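Side-chain contact in flagellar hook associated protein type 3 FlgL (Legionella pneumophila subsp. pneumophila, PDB 5YTI), which probably serves as a structural component of the bacterial flagellum, associated with the hook and belonging to the flagellin family: residues 87-90 / 91-94. Sequence-based numbering, arbitrary orientation.
Sequences LHRL and REIQ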
ATOM      1  N   LEU A  87      -2.642  -6.024 -17.036  1.00 85.91           N
ATOM      2  CA  LEU A  87      -2.196  -4.731 -16.577  1.00 81.81           C
ATOM      3  C   LEU A  87      -1.200  -4.168 -17.504  1.00 80.93           C
ATOM      4  O   LEU A  87      -1.083  -2.959 -17.580  1.00 84.49           O
ATOM      5  CB  LEU A  87      -1.568  -4.849 -15.212  1.00 83.00           C
ATOM      6  CG  LEU A  87      -2.633  -5.055 -14.133  1.00 84.62           C
ATOM      7  CD1 LEU A  87      -2.062  -5.722 -12.883  1.00 83.42           C
ATOM      8  CD2 LEU A  87      -3.275  -3.708 -13.806  1.00 84.70           C
ATOM      9  N   HIS A  88      -0.454  -5.020 -18.196  1.00 79.97           N
ATOM     10  CA  HIS A  88       0.593  -4.533 -19.111  1.00 82.31           C
ATOM     11  C   HIS A  88      -0.017  -3.746 -20.258  1.00 81.35           C
ATOM     12  O   HIS A  88       0.559  -2.775 -20.765  1.00 76.86           O
ATOM     13  CB  HIS A  88       1.451  -5.683 -19.663  1.00 84.38           C
ATOM     14  CG  HIS A  88       2.682  -5.950 -18.851  1.00 88.71           C
ATOM     15  ND1 HIS A  88       3.240  -7.204 -18.729  1.00 88.42           N
ATOM     16  CD2 HIS A  88       3.442  -5.123 -18.088  1.00 90.55           C
ATOM     17  CE1 HIS A  88       4.302  -7.138 -17.946  1.00 89.55           C
ATOM     18  NE2 HIS A  88       4.439  -5.890 -17.533  1.00 90.96           N
ATOM     19  N   ARG A  89      -1.211  -4.190 -20.623  1.00 82.35           N
ATOM     20  CA  ARG A  89      -1.982  -3.638 -21.704  1.00 84.36           C
ATOM     21  C   ARG A  89      -2.688  -2.413 -21.159  1.00 84.78           C
ATOM     22  O   ARG A  89      -2.647  -1.357 -21.796  1.00 87.40           O
ATOM     23  CB  ARG A  89      -2.978  -4.685 -22.261  1.00 86.01           C
ATOM     24  CG  ARG A  89      -3.950  -4.215 -23.356  1.00 87.33           C
ATOM     25  CD  ARG A  89      -3.279  -3.576 -24.584  1.00 87.62           C
ATOM     26  NE  ARG A  89      -4.270  -2.884 -25.425  1.00 87.79           N
ATOM     27  CZ  ARG A  89      -4.031  -1.787 -26.156  1.00 87.84           C
ATOM     28  NH1 ARG A  89      -2.827  -1.244 -26.205  1.00 85.22           N
ATOM     29  NH2 ARG A  89      -5.004  -1.223 -26.856  1.00 88.57           N
ATOM     30  N   LEU A  90      -3.301  -2.516 -19.982  1.00 80.83           N
ATOM     31  CA  LEU A  90      -3.866  -1.322 -19.364  1.00 80.15           C
ATOM     32  C   LEU A  90      -2.819  -0.204 -19.291  1.00 80.93           C
ATOM     33  O   LEU A  90      -3.152   0.981 -19.305  1.00 83.10           O
ATOM     34  CB  LEU A  90      -4.428  -1.637 -17.976  1.00 80.86           C
ATOM     35  CG  LEU A  90      -5.754  -2.411 -17.991  1.00 81.44           C
ATOM     36  CD1 LEU A  90      -5.993  -3.122 -16.678  1.00 81.31           C
ATOM     37  CD2 LEU A  90      -6.922  -1.495 -18.332  1.00 81.29           C
ATOM     38  N   ARG A  91      -1.545  -0.564 -19.223  1.00 81.34           N
ATOM     39  CA  ARG A  91      -0.511   0.448 -19.121  1.00 81.00           C
ATOM     40  C   ARG A  91      -0.233   1.054 -20.492  1.00 79.56           C
ATOM     41  O   ARG A  91      -0.010   2.255 -20.611  1.00 78.41           O
ATOM     42  CB  ARG A  91       0.757  -0.142 -18.508  1.00 81.96           C
ATOM     43  CG  ARG A  91       1.945   0.720 -18.800  1.00 83.68           C
ATOM     44  CD  ARG A  91       3.102   0.529 -17.861  1.00 84.15           C
ATOM     45  NE  ARG A  91       4.136   1.483 -18.259  1.00 87.78           N
ATOM     46  CZ  ARG A  91       5.141   1.848 -17.483  1.00 90.46           C
ATOM     47  NH1 ARG A  91       5.270   1.308 -16.270  1.00 92.31           N
ATOM     48  NH2 ARG A  91       6.016   2.736 -17.919  1.00 90.24           N
ATOM     49  N   GLU A  92      -0.231   0.210 -21.521  1.00 81.10           N
ATOM     50  CA  GLU A  92      -0.123   0.677 -22.913  1.00 81.34           C
ATOM     51  C   GLU A  92      -1.256   1.667 -23.138  1.00 81.71           C
ATOM     52  O   GLU A  92      -1.012   2.834 -23.458  1.00 87.87           O
ATOM     53  CB  GLU A  92      -0.219  -0.475 -23.930  1.00 83.14           C
ATOM     54  CG  GLU A  92       0.989  -1.419 -24.011  1.00 85.13           C
ATOM     55  CD  GLU A  92       0.879  -2.526 -25.062  1.00 87.30           C
ATOM     56  OE1 GLU A  92       0.077  -3.498 -24.961  1.00 91.51           O
ATOM     57  OE2 GLU A  92       1.663  -2.448 -26.010  1.00 94.68           O
ATOM     58  N   ILE A  93      -2.488   1.216 -22.904  1.00 80.02           N
ATOM     59  CA  ILE A  93      -3.680   2.082 -22.956  1.00 79.94           C
ATOM     60  C   ILE A  93      -3.520   3.403 -22.185  1.00 79.93           C
ATOM     61  O   ILE A  93      -3.735   4.454 -22.760  1.00 78.25           O
ATOM     62  CB  ILE A  93      -4.963   1.368 -22.457  1.00 78.87           C
ATOM     63  CG1 ILE A  93      -5.392   0.297 -23.446  1.00 79.47           C
ATOM     64  CG2 ILE A  93      -6.104   2.364 -22.284  1.00 78.86           C
ATOM     65  CD1 ILE A  93      -6.607  -0.519 -23.031  1.00 80.40           C
ATOM     66  N   GLN A  94      -3.142   3.361 -20.905  1.00 81.74           N
ATOM     67  CA  GLN A  94      -3.043   4.610 -20.138  1.00 85.07           C
ATOM     68  C   GLN A  94      -2.082   5.577 -20.772  1.00 87.09           C
ATOM     69  O   GLN A  94      -2.296   6.781 -20.666  1.00 89.10           O
ATOM     70  CB  GLN A  94      -2.646   4.408 -18.665  1.00 84.50           C
ATOM     71  CG  GLN A  94      -2.696   5.671 -17.779  1.00 82.48           C
ATOM     72  CD  GLN A  94      -3.891   6.582 -18.045  1.00 82.64           C
ATOM     73  OE1 GLN A  94      -5.014   6.139 -18.262  1.00 85.44           O
ATOM     74  NE2 GLN A  94      -3.644   7.867 -18.023  1.00 84.62           N
TER
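Arg-89 lays its guanidinium over Ile-93, one helical turn further on: CG1 of Ile-93 lies over the centre of one face, 3.7 Å from CZ of Arg-89. The side chain starts with CG anti to the backbone N (chi1 176°) and then bends at chi2 (55°), which folds it along the helix. A flat guanidinium suits this place, since its face can rest on a branched aliphatic chain while its rim stays polar. Glu-92, an acid three residues on that suits the exposed side next to Arg-89, adds a long salt bridge with 3.9 Å between OE1 of Glu-92 and NH1 of Arg-89. The carboxylate and guanidinium planes stand nearly perpendicular (86°), so the two groups do not pair side by side; NH2 of Arg-89 finds a second acid, Glu-113 on helix 104-125.

All this lies near the end of the long helix 49-96, in the flagellin-type N-terminal helical region, where helices pack lengthwise. The buried leucines and Ile-93 are the greasy residues such a bundle needs: Leu-90 and Ile-93 meet Leu-117 and Met-303, while Leu-87 meets Ile-331.

Backbone bonds carry the turn itself. N of Ile-93 reaches O of Arg-89 at 2.8 Å, and N of Gln-94 reaches O of Leu-90 at 2.9 Å; the bond from Arg-91 to Leu-87 is weak. The long, extended Arg-91 forms a salt bridge with Asp-332 through NH1, and the side-chain amide NE2 of buried Gln-94 finds a polar partner by hydrogen-bonding Asn-324, both on helix 316-374.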